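Side-chain contacts in CysE, serine acetyltransferase (Brucella abortus, PDB 4HZD), which catalyses transfer of the acetyl group of acetyl-coenzyme A to L-serine, giving the O-acetylserine from which cysteine is made: residues Leu172-Gly175 and Glu176-Val180; Ala216-Leu219 and Gly220-Val224; His57-Ala60 and Glu61-His65. One frame throughout, in Å; residues are numbered along the deposited sequence.

Interaction 1: Leu172-Gly175 and Glu176-Val180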
ATOM      1  N   LEU A 172     -19.310 -20.032   3.976  1.00 22.29           N
ATOM      2  CA  LEU A 172     -19.157 -21.304   3.309  1.00 21.64           C
ATOM      3  C   LEU A 172     -17.924 -22.063   3.740  1.00 21.22           C
ATOM      4  O   LEU A 172     -16.818 -21.528   3.744  1.00 21.64           O
ATOM      5  CB  LEU A 172     -19.153 -21.148   1.775  1.00 20.72           C
ATOM      6  CG  LEU A 172     -19.025 -22.425   0.923  1.00 21.92           C
ATOM      7  CD1 LEU A 172     -20.286 -23.295   1.000  1.00 20.02           C
ATOM      8  CD2 LEU A 172     -18.747 -22.067  -0.528  1.00 22.88           C
ATOM      9  N   VAL A 173     -18.145 -23.326   4.091  1.00 20.51           N
ATOM     10  CA  VAL A 173     -17.089 -24.277   4.367  1.00 20.54           C
ATOM     11  C   VAL A 173     -17.307 -25.565   3.534  1.00 21.24           C
ATOM     12  O   VAL A 173     -18.376 -26.212   3.575  1.00 20.95           O
ATOM     13  CB  VAL A 173     -16.983 -24.629   5.879  1.00 19.46           C
ATOM     14  CG1 VAL A 173     -15.930 -25.696   6.105  1.00 19.53           C
ATOM     15  CG2 VAL A 173     -16.679 -23.414   6.757  1.00 18.97           C
ATOM     16  N   VAL A 174     -16.275 -25.954   2.795  1.00 22.11           N
ATOM     17  CA  VAL A 174     -16.303 -27.165   1.996  1.00 23.01           C
ATOM     18  C   VAL A 174     -15.050 -27.989   2.297  1.00 25.02           C
ATOM     19  O   VAL A 174     -13.903 -27.533   2.084  1.00 26.08           O
ATOM     20  CB  VAL A 174     -16.383 -26.834   0.495  1.00 21.78           C
ATOM     21  CG1 VAL A 174     -16.353 -28.085  -0.397  1.00 20.42           C
ATOM     22  CG2 VAL A 174     -17.605 -25.962   0.237  1.00 21.15           C
ATOM     23  N   GLY A 175     -15.290 -29.211   2.755  1.00 23.05           N
ATOM     24  CA  GLY A 175     -14.233 -30.119   3.129  1.00 24.28           C
ATOM     25  C   GLY A 175     -13.465 -30.748   1.981  1.00 23.23           C
ATOM     26  O   GLY A 175     -13.886 -30.752   0.825  1.00 22.64           O
ATOM     27  N   GLU A 176     -12.318 -31.287   2.345  1.00 23.45           N
ATOM     28  CA  GLU A 176     -11.360 -31.885   1.443  1.00 25.17           C
ATOM     29  C   GLU A 176     -11.908 -32.926   0.467  1.00 25.76           C
ATOM     30  O   GLU A 176     -11.473 -32.958  -0.693  1.00 24.49           O
ATOM     31  CB  GLU A 176     -10.237 -32.493   2.304  1.00 28.59           C
ATOM     32  CG  GLU A 176      -9.233 -33.307   1.528  1.00 33.31           C
ATOM     33  CD  GLU A 176      -8.250 -34.010   2.443  1.00 33.80           C
ATOM     34  OE1 GLU A 176      -8.566 -34.170   3.638  1.00 33.80           O
ATOM     35  OE2 GLU A 176      -7.167 -34.377   1.950  1.00 36.31           O
ATOM     36  N   THR A 177     -12.849 -33.772   0.917  1.00 24.03           N
ATOM     37  CA  THR A 177     -13.368 -34.833   0.064  1.00 24.44           C
ATOM     38  C   THR A 177     -14.781 -34.572  -0.456  1.00 26.42           C
ATOM     39  O   THR A 177     -15.463 -35.500  -0.945  1.00 27.70           O
ATOM     40  CB  THR A 177     -13.332 -36.201   0.767  1.00 24.90           C
ATOM     41  OG1 THR A 177     -14.298 -36.209   1.831  1.00 26.04           O
ATOM     42  CG2 THR A 177     -11.903 -36.473   1.306  1.00 23.59           C
ATOM     43  N   ALA A 178     -15.241 -33.330  -0.321  1.00 24.40           N
ATOM     44  CA  ALA A 178     -16.533 -32.931  -0.949  1.00 24.47           C
ATOM     45  C   ALA A 178     -16.468 -32.913  -2.466  1.00 25.63           C
ATOM     46  O   ALA A 178     -15.415 -32.575  -3.077  1.00 24.71           O
ATOM     47  CB  ALA A 178     -16.996 -31.571  -0.451  1.00 23.68           C
ATOM     48  N   VAL A 179     -17.614 -33.264  -3.056  1.00 23.68           N
ATOM     49  CA  VAL A 179     -17.835 -33.192  -4.494  1.00 25.21           C
ATOM     50  C   VAL A 179     -19.149 -32.437  -4.739  1.00 24.55           C
ATOM     51  O   VAL A 179     -20.186 -32.770  -4.171  1.00 25.24           O
ATOM     52  CB  VAL A 179     -17.891 -34.561  -5.188  1.00 24.30           C
ATOM     53  CG1 VAL A 179     -18.078 -34.360  -6.681  1.00 25.02           C
ATOM     54  CG2 VAL A 179     -16.619 -35.367  -4.927  1.00 26.56           C
ATOM     55  N   VAL A 180     -19.067 -31.382  -5.542  1.00 23.28           N
ATOM     56  CA  VAL A 180     -20.246 -30.693  -6.012  1.00 23.75           C
ATOM     57  C   VAL A 180     -20.296 -30.831  -7.534  1.00 22.97           C
ATOM     58  O   VAL A 180     -19.356 -30.441  -8.226  1.00 23.11           O
ATOM     59  CB  VAL A 180     -20.219 -29.188  -5.619  1.00 24.15           C
ATOM     60  CG1 VAL A 180     -21.500 -28.494  -6.054  1.00 23.78           C
ATOM     61  CG2 VAL A 180     -20.006 -29.025  -4.135  1.00 23.69           C
TER

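Interaction 2: Ala216-Leu219 and Gly220-Val224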
ATOM      1  N   ALA A 216     -27.508 -24.091   5.972  1.00 24.81           N
ATOM      2  CA  ALA A 216     -27.596 -25.545   6.035  1.00 25.62           C
ATOM      3  C   ALA A 216     -26.239 -26.201   6.370  1.00 29.06           C
ATOM      4  O   ALA A 216     -25.184 -25.774   5.848  1.00 27.64           O
ATOM      5  CB  ALA A 216     -28.131 -26.092   4.721  1.00 25.33           C
ATOM      6  N   LYS A 217     -26.252 -27.212   7.247  1.00 28.09           N
ATOM      7  CA  LYS A 217     -25.088 -28.072   7.464  1.00 28.41           C
ATOM      8  C   LYS A 217     -25.349 -29.451   6.880  1.00 29.29           C
ATOM      9  O   LYS A 217     -26.327 -30.125   7.274  1.00 31.18           O
ATOM     10  CB  LYS A 217     -24.740 -28.230   8.958  1.00 30.10           C
ATOM     11  CG  LYS A 217     -25.202 -27.097   9.860  1.00 36.03           C
ATOM     12  CD  LYS A 217     -24.240 -25.934   9.875  1.00 39.40           C
ATOM     13  CE  LYS A 217     -24.895 -24.759  10.595  1.00 44.27           C
ATOM     14  NZ  LYS A 217     -24.648 -23.503   9.832  1.00 42.22           N
ATOM     15  N   ILE A 218     -24.490 -29.889   5.960  1.00 25.20           N
ATOM     16  CA  ILE A 218     -24.603 -31.208   5.355  1.00 24.89           C
ATOM     17  C   ILE A 218     -23.322 -31.943   5.790  1.00 27.04           C
ATOM     18  O   ILE A 218     -22.191 -31.493   5.488  1.00 26.19           O
ATOM     19  CB  ILE A 218     -24.797 -31.128   3.837  1.00 24.32           C
ATOM     20  CG1 ILE A 218     -26.011 -30.232   3.513  1.00 26.44           C
ATOM     21  CG2 ILE A 218     -24.984 -32.513   3.238  1.00 25.24           C
ATOM     22  CD1 ILE A 218     -26.232 -29.955   2.037  1.00 27.69           C
ATOM     23  N   LEU A 219     -23.484 -33.022   6.572  1.00 25.38           N
ATOM     24  CA  LEU A 219     -22.323 -33.587   7.310  1.00 26.77           C
ATOM     25  C   LEU A 219     -22.152 -35.063   7.082  1.00 29.61           C
ATOM     26  O   LEU A 219     -23.070 -35.822   7.354  1.00 30.96           O
ATOM     27  CB  LEU A 219     -22.427 -33.350   8.812  1.00 26.85           C
ATOM     28  CG  LEU A 219     -22.730 -31.933   9.286  1.00 29.52           C
ATOM     29  CD1 LEU A 219     -22.953 -31.966  10.788  1.00 31.29           C
ATOM     30  CD2 LEU A 219     -21.583 -31.004   8.895  1.00 27.41           C
ATOM     31  N   GLY A 220     -20.966 -35.461   6.617  1.00 28.87           N
ATOM     32  CA  GLY A 220     -20.652 -36.874   6.365  1.00 27.36           C
ATOM     33  C   GLY A 220     -20.454 -37.160   4.890  1.00 27.21           C
ATOM     34  O   GLY A 220     -20.741 -36.321   4.041  1.00 27.05           O
ATOM     35  N   ASN A 221     -19.939 -38.344   4.603  1.00 29.45           N
ATOM     36  CA  ASN A 221     -19.912 -38.887   3.256  1.00 31.28           C
ATOM     37  C   ASN A 221     -21.325 -39.364   2.836  1.00 32.49           C
ATOM     38  O   ASN A 221     -21.614 -40.565   2.768  1.00 32.64           O
ATOM     39  CB  ASN A 221     -18.889 -40.013   3.168  1.00 31.81           C
ATOM     40  CG  ASN A 221     -18.688 -40.486   1.761  1.00 31.09           C
ATOM     41  OD1 ASN A 221     -19.067 -39.803   0.815  1.00 33.22           O
ATOM     42  ND2 ASN A 221     -18.102 -41.665   1.605  1.00 35.12           N
ATOM     43  N   ILE A 222     -22.196 -38.389   2.585  1.00 30.61           N
ATOM     44  CA  ILE A 222     -23.582 -38.630   2.254  1.00 30.83           C
ATOM     45  C   ILE A 222     -23.836 -37.973   0.904  1.00 30.59           C
ATOM     46  O   ILE A 222     -23.051 -37.136   0.443  1.00 29.86           O
ATOM     47  CB  ILE A 222     -24.564 -38.125   3.363  1.00 30.90           C
ATOM     48  CG1 ILE A 222     -24.471 -36.594   3.582  1.00 32.35           C
ATOM     49  CG2 ILE A 222     -24.346 -38.894   4.680  1.00 29.97           C
ATOM     50  CD1 ILE A 222     -25.496 -36.016   4.552  1.00 30.69           C
ATOM     51  N   GLN A 223     -24.907 -38.381   0.252  1.00 30.89           N
ATOM     52  CA  GLN A 223     -25.264 -37.837  -1.040  1.00 30.53           C
ATOM     53  C   GLN A 223     -26.523 -36.983  -0.946  1.00 32.10           C
ATOM     54  O   GLN A 223     -27.479 -37.368  -0.261  1.00 32.60           O
ATOM     55  CB  GLN A 223     -25.498 -39.001  -2.011  1.00 35.03           C
ATOM     56  CG  GLN A 223     -25.759 -38.589  -3.451  1.00 37.32           C
ATOM     57  CD  GLN A 223     -25.988 -39.787  -4.369  1.00 42.41           C
ATOM     58  OE1 GLN A 223     -25.087 -40.213  -5.094  1.00 43.46           O
ATOM     59  NE2 GLN A 223     -27.192 -40.353  -4.314  1.00 42.39           N
ATOM     60  N   VAL A 224     -26.525 -35.821  -1.606  1.00 27.40           N
ATOM     61  CA  VAL A 224     -27.767 -35.083  -1.852  1.00 27.91           C
ATOM     62  C   VAL A 224     -28.154 -35.376  -3.293  1.00 27.75           C
ATOM     63  O   VAL A 224     -27.440 -35.020  -4.237  1.00 28.50           O
ATOM     64  CB  VAL A 224     -27.669 -33.568  -1.555  1.00 26.68           C
ATOM     65  CG1 VAL A 224     -29.009 -32.886  -1.808  1.00 25.02           C
ATOM     66  CG2 VAL A 224     -27.234 -33.345  -0.111  1.00 26.13           C
TER

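Interaction 3: His57-Ala60 and Glu61-His65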
ATOM      1  N   HIS A  57      -7.790 -10.608 -13.512  1.00 20.75           N
ATOM      2  CA  HIS A  57      -7.380  -9.338 -12.946  1.00 21.62           C
ATOM      3  C   HIS A  57      -8.211  -8.928 -11.738  1.00 22.74           C
ATOM      4  O   HIS A  57      -7.650  -8.597 -10.691  1.00 22.76           O
ATOM      5  CB  HIS A  57      -7.399  -8.235 -13.985  1.00 23.31           C
ATOM      6  CG  HIS A  57      -7.109  -6.871 -13.421  1.00 22.64           C
ATOM      7  ND1 HIS A  57      -5.901  -6.292 -13.515  1.00 26.79           N
ATOM      8  CD2 HIS A  57      -7.918  -5.972 -12.768  1.00 23.32           C
ATOM      9  CE1 HIS A  57      -5.932  -5.077 -12.950  1.00 22.36           C
ATOM     10  NE2 HIS A  57      -7.164  -4.880 -12.483  1.00 25.48           N
ATOM     11  N   ARG A  58      -9.537  -8.922 -11.867  1.00 21.85           N
ATOM     12  CA  ARG A  58     -10.402  -8.627 -10.713  1.00 20.48           C
ATOM     13  C   ARG A  58     -10.054  -9.474  -9.495  1.00 20.77           C
ATOM     14  O   ARG A  58      -9.858  -8.945  -8.370  1.00 20.85           O
ATOM     15  CB  ARG A  58     -11.872  -8.845 -11.067  1.00 20.36           C
ATOM     16  CG  ARG A  58     -12.812  -8.522  -9.908  1.00 20.67           C
ATOM     17  CD  ARG A  58     -12.997  -7.008  -9.816  1.00 20.66           C
ATOM     18  NE  ARG A  58     -13.461  -6.520  -8.520  1.00 20.55           N
ATOM     19  CZ  ARG A  58     -12.682  -5.934  -7.610  1.00 21.09           C
ATOM     20  NH1 ARG A  58     -11.385  -5.844  -7.816  1.00 21.15           N
ATOM     21  NH2 ARG A  58     -13.201  -5.467  -6.472  1.00 19.40           N
ATOM     22  N   ILE A  59      -9.931 -10.784  -9.710  1.00 22.18           N
ATOM     23  CA  ILE A  59      -9.740 -11.684  -8.599  1.00 22.81           C
ATOM     24  C   ILE A  59      -8.348 -11.499  -8.000  1.00 22.38           C
ATOM     25  O   ILE A  59      -8.206 -11.463  -6.775  1.00 21.54           O
ATOM     26  CB  ILE A  59      -9.987 -13.153  -8.971  1.00 22.86           C
ATOM     27  CG1 ILE A  59     -11.463 -13.358  -9.362  1.00 24.20           C
ATOM     28  CG2 ILE A  59      -9.713 -14.012  -7.753  1.00 22.43           C
ATOM     29  CD1 ILE A  59     -11.744 -14.740  -9.879  1.00 21.54           C
ATOM     30  N   ALA A  60      -7.336 -11.371  -8.867  1.00 20.77           N
ATOM     31  CA  ALA A  60      -5.987 -11.095  -8.417  1.00 21.42           C
ATOM     32  C   ALA A  60      -5.909  -9.844  -7.515  1.00 20.63           C
ATOM     33  O   ALA A  60      -5.240  -9.894  -6.478  1.00 20.87           O
ATOM     34  CB  ALA A  60      -4.988 -11.050  -9.586  1.00 19.77           C
ATOM     35  N   GLU A  61      -6.624  -8.778  -7.886  1.00 20.04           N
ATOM     36  CA  GLU A  61      -6.624  -7.500  -7.147  1.00 21.18           C
ATOM     37  C   GLU A  61      -7.320  -7.647  -5.806  1.00 20.99           C
ATOM     38  O   GLU A  61      -6.895  -7.048  -4.821  1.00 20.95           O
ATOM     39  CB  GLU A  61      -7.312  -6.353  -7.937  1.00 22.82           C
ATOM     40  CG  GLU A  61      -6.528  -5.837  -9.163  1.00 25.80           C
ATOM     41  CD  GLU A  61      -5.104  -5.426  -8.843  1.00 26.74           C
ATOM     42  OE1 GLU A  61      -4.927  -4.501  -8.037  1.00 27.10           O
ATOM     43  OE2 GLU A  61      -4.149  -6.062  -9.348  1.00 28.34           O
ATOM     44  N   ARG A  62      -8.391  -8.437  -5.762  1.00 20.42           N
ATOM     45  CA  ARG A  62      -9.076  -8.676  -4.489  1.00 20.33           C
ATOM     46  C   ARG A  62      -8.201  -9.484  -3.520  1.00 21.30           C
ATOM     47  O   ARG A  62      -8.145  -9.187  -2.325  1.00 22.23           O
ATOM     48  CB  ARG A  62     -10.443  -9.346  -4.731  1.00 21.43           C
ATOM     49  CG  ARG A  62     -11.381  -8.517  -5.629  1.00 17.69           C
ATOM     50  CD  ARG A  62     -12.830  -8.985  -5.419  1.00 20.78           C
ATOM     51  NE  ARG A  62     -13.331  -8.373  -4.194  1.00 18.84           N
ATOM     52  CZ  ARG A  62     -14.554  -8.534  -3.668  1.00 20.43           C
ATOM     53  NH1 ARG A  62     -15.440  -9.366  -4.202  1.00 17.87           N
ATOM     54  NH2 ARG A  62     -14.883  -7.855  -2.580  1.00 21.54           N
ATOM     55  N   LEU A  63      -7.479 -10.465  -4.042  1.00 21.79           N
ATOM     56  CA  LEU A  63      -6.660 -11.353  -3.179  1.00 22.22           C
ATOM     57  C   LEU A  63      -5.273 -10.782  -2.924  1.00 22.04           C
ATOM     58  O   LEU A  63      -4.600 -11.173  -1.953  1.00 23.08           O
ATOM     59  CB  LEU A  63      -6.529 -12.749  -3.847  1.00 23.31           C
ATOM     60  CG  LEU A  63      -7.830 -13.501  -4.152  1.00 26.11           C
ATOM     61  CD1 LEU A  63      -7.556 -14.694  -5.049  1.00 26.44           C
ATOM     62  CD2 LEU A  63      -8.506 -13.900  -2.844  1.00 25.80           C
ATOM     63  N   GLY A  64      -4.806  -9.903  -3.808  1.00 21.85           N
ATOM     64  CA  GLY A  64      -3.475  -9.280  -3.615  1.00 20.96           C
ATOM     65  C   GLY A  64      -3.195  -8.744  -2.209  1.00 21.64           C
ATOM     66  O   GLY A  64      -4.082  -8.162  -1.592  1.00 19.99           O
ATOM     67  N   HIS A  65      -1.965  -8.948  -1.720  1.00 21.76           N
ATOM     68  CA  HIS A  65      -1.507  -8.536  -0.378  1.00 22.83           C
ATOM     69  C   HIS A  65       0.003  -8.340  -0.399  1.00 23.78           C
ATOM     70  O   HIS A  65       0.675  -8.972  -1.198  1.00 23.04           O
ATOM     71  CB  HIS A  65      -1.830  -9.647   0.605  1.00 25.29           C
ATOM     72  CG  HIS A  65      -1.666  -9.248   2.040  1.00 25.59           C
ATOM     73  ND1 HIS A  65      -0.507  -9.380   2.683  1.00 26.34           N
ATOM     74  CD2 HIS A  65      -2.562  -8.680   2.943  1.00 28.10           C
ATOM     75  CE1 HIS A  65      -0.625  -8.904   3.937  1.00 27.34           C
ATOM     76  NE2 HIS A  65      -1.889  -8.495   4.106  1.00 29.25           N
TER

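Interaction 1: Leu172-Gly175 and Glu176-Val180
Val174 and Ala178 meet through methyl groups on the inner side of a tight corner: Val174 CG1 lies 3.5 Å from Ala178 CB. The branch is selected by the valine rotamer. With chi1 at 178°, CG1 stands opposite the backbone N and beside the carbonyl carbon, on the side where the chain bends round, while CG2 sits next to the backbone N. The alanine methyl points back toward the 172-175 segment and also rests 3.5 Å from Gly175 O, so that a small side chain covers both a valine branch and a peptide oxygen.

The corner itself is a type I beta turn from Gly175 to Ala178, closed by a hydrogen bond of 3.1 Å from Ala178 N to Gly175 O. The N-H points well at the oxygen, at 160°, but the nitrogen stands above the carbonyl plane, 59° out of it. Gly175 O is also 3.2 Å from Thr177 N, at too poor an angle to bond. In the left-handed beta-helix this turn carries the chain from strand 172-174, in one parallel sheet, to strand 179-180, in the next, and each strand pairs with equivalents in neighbouring coils. On the inner side, Val174 also packs on Ile154 and Ala158.

Glu176 is turned the other way. It points away from the corner, its chain running extended with CG anti to its own N, and OE1 forms a salt bridge with Arg202. Thr177, likewise directed away, is secured from outside: its OG1 is hydrogen-bonded to Arg202 N, and its backbone N to His203 ND1.

Interaction 2: Ala216-Leu219 and Gly220-Val224
Ile218 receives two side chains from the segment that follows it, those of Ile222 and Val224. The way round to them begins at Gly220, which has a phi of 113° with an extended psi, a backbone shape in which a CB would be jammed against Leu219 O; having none, the residue can turn the chain off the end of strand 217-219. Asn221 follows as the centre of an inverse gamma turn, spanned by a weak hydrogen bond from Ile222 N to Gly220 O, while its OD1 accepts a hydrogen bond from Lys205.

Ile222 brings the chain back toward the strand. Its CG1 lies between the backbone N and the carbonyl carbon (chi1 62°), and from there the extended chain delivers CD1 to two neighbours: Ile218 CG2, at 3.8 Å, and Leu219 O, at 3.7 Å. Gln223 opens the next strand, and its N is bonded to Ser239 OG. Val224 then turns inward again. Its CG2 touches both arms of Ile218, 4.1 Å from Ile218 CG2 and 4.1 Å from Ile218 CD1, the two side chains crossing at about a right angle.

This is a corner of the left-handed beta-helix, within the hexapeptide-repeat region, and Ile218 and Val224 both pack on Ile230 in its interior. Leu219 sets off away from the turn, and its side chain touches coenzyme A. No hydrogen bond joins the two segments, so what holds them together is aliphatic packing and backbone shape; Leu219 O, buried under Ile222 CD1 with no polar partner in the model, probably carries a desolvation cost.

Interaction 3: His57-Ala60 and Glu61-His65
Glu61 leans across His57 one turn further along the alpha-helix 51-63, in the N-terminal helical domain. Its CG sits over a face of the imidazole, 3.9 Å from the ring centroid, in a CH-pi contact that is offset toward the rim and closest to His57 NE2, at 3.5 Å. CG stands beside the backbone N, and a bend at chi2 folds the glutamate over the ring, where carboxylate and imidazole planes end up 21° apart. The same CG also lies 3.3 Å from His57 O, the oxygen that accepts the helical hydrogen bond from Glu61 N. Asp71 of a fourth subunit packs on both residues, and a bound magnesium ion lies about 5 Å from the Glu61 side chain.

Arg58 and Arg62 form the second pair. Arg58 leaves the helix with CG anti to its backbone N and then bends at chi2, bringing its guanidinium back over the following turn. Arg62 CG lies over one face of that group, 3.5 Å from Arg58 CZ, and Glu61 CB approaches its edge. The two guanidinium planes are only 16° apart, and Arg58 NH2 is 3.7 Å from Arg62 NE, a close approach of like charges. Arg58 NH1 forms a salt bridge with Asp67 of a third subunit, whose carboxylate probably offsets part of the repulsion. Bonds from Arg58 NE to Leu113 O and from Arg62 NH1 to His119 ND1 probably fix how the two groups are turned.

Further round the helix, Ile59 and Leu63 lie side by side, pointing the same way, with Ile59 CG2 3.5 Å from Leu63 CD1. As the helix finishes, Gly64 N donates to Ala60 O over 2.7 Å, its N-H bent to 136° at the hydrogen.

Interactions 1 and 2 are corners of the same left-handed beta-helix, their centres 10 Å apart and their nearest atoms about 6 Å apart without touching. Each links a strand of the same parallel sheet to a strand of the same neighbouring one. Both lie near coenzyme A: the side chain of Leu219 in interaction 2 is about 4 Å from a bound coenzyme A, and Gly175 in interaction 1 about 6 Å. Interaction 3 belongs to the helical part, with its centre 23 Å from that of interaction 1 and 32 Å from that of interaction 2. All three touch the second subunit, and interaction 3 also meets the third and fourth.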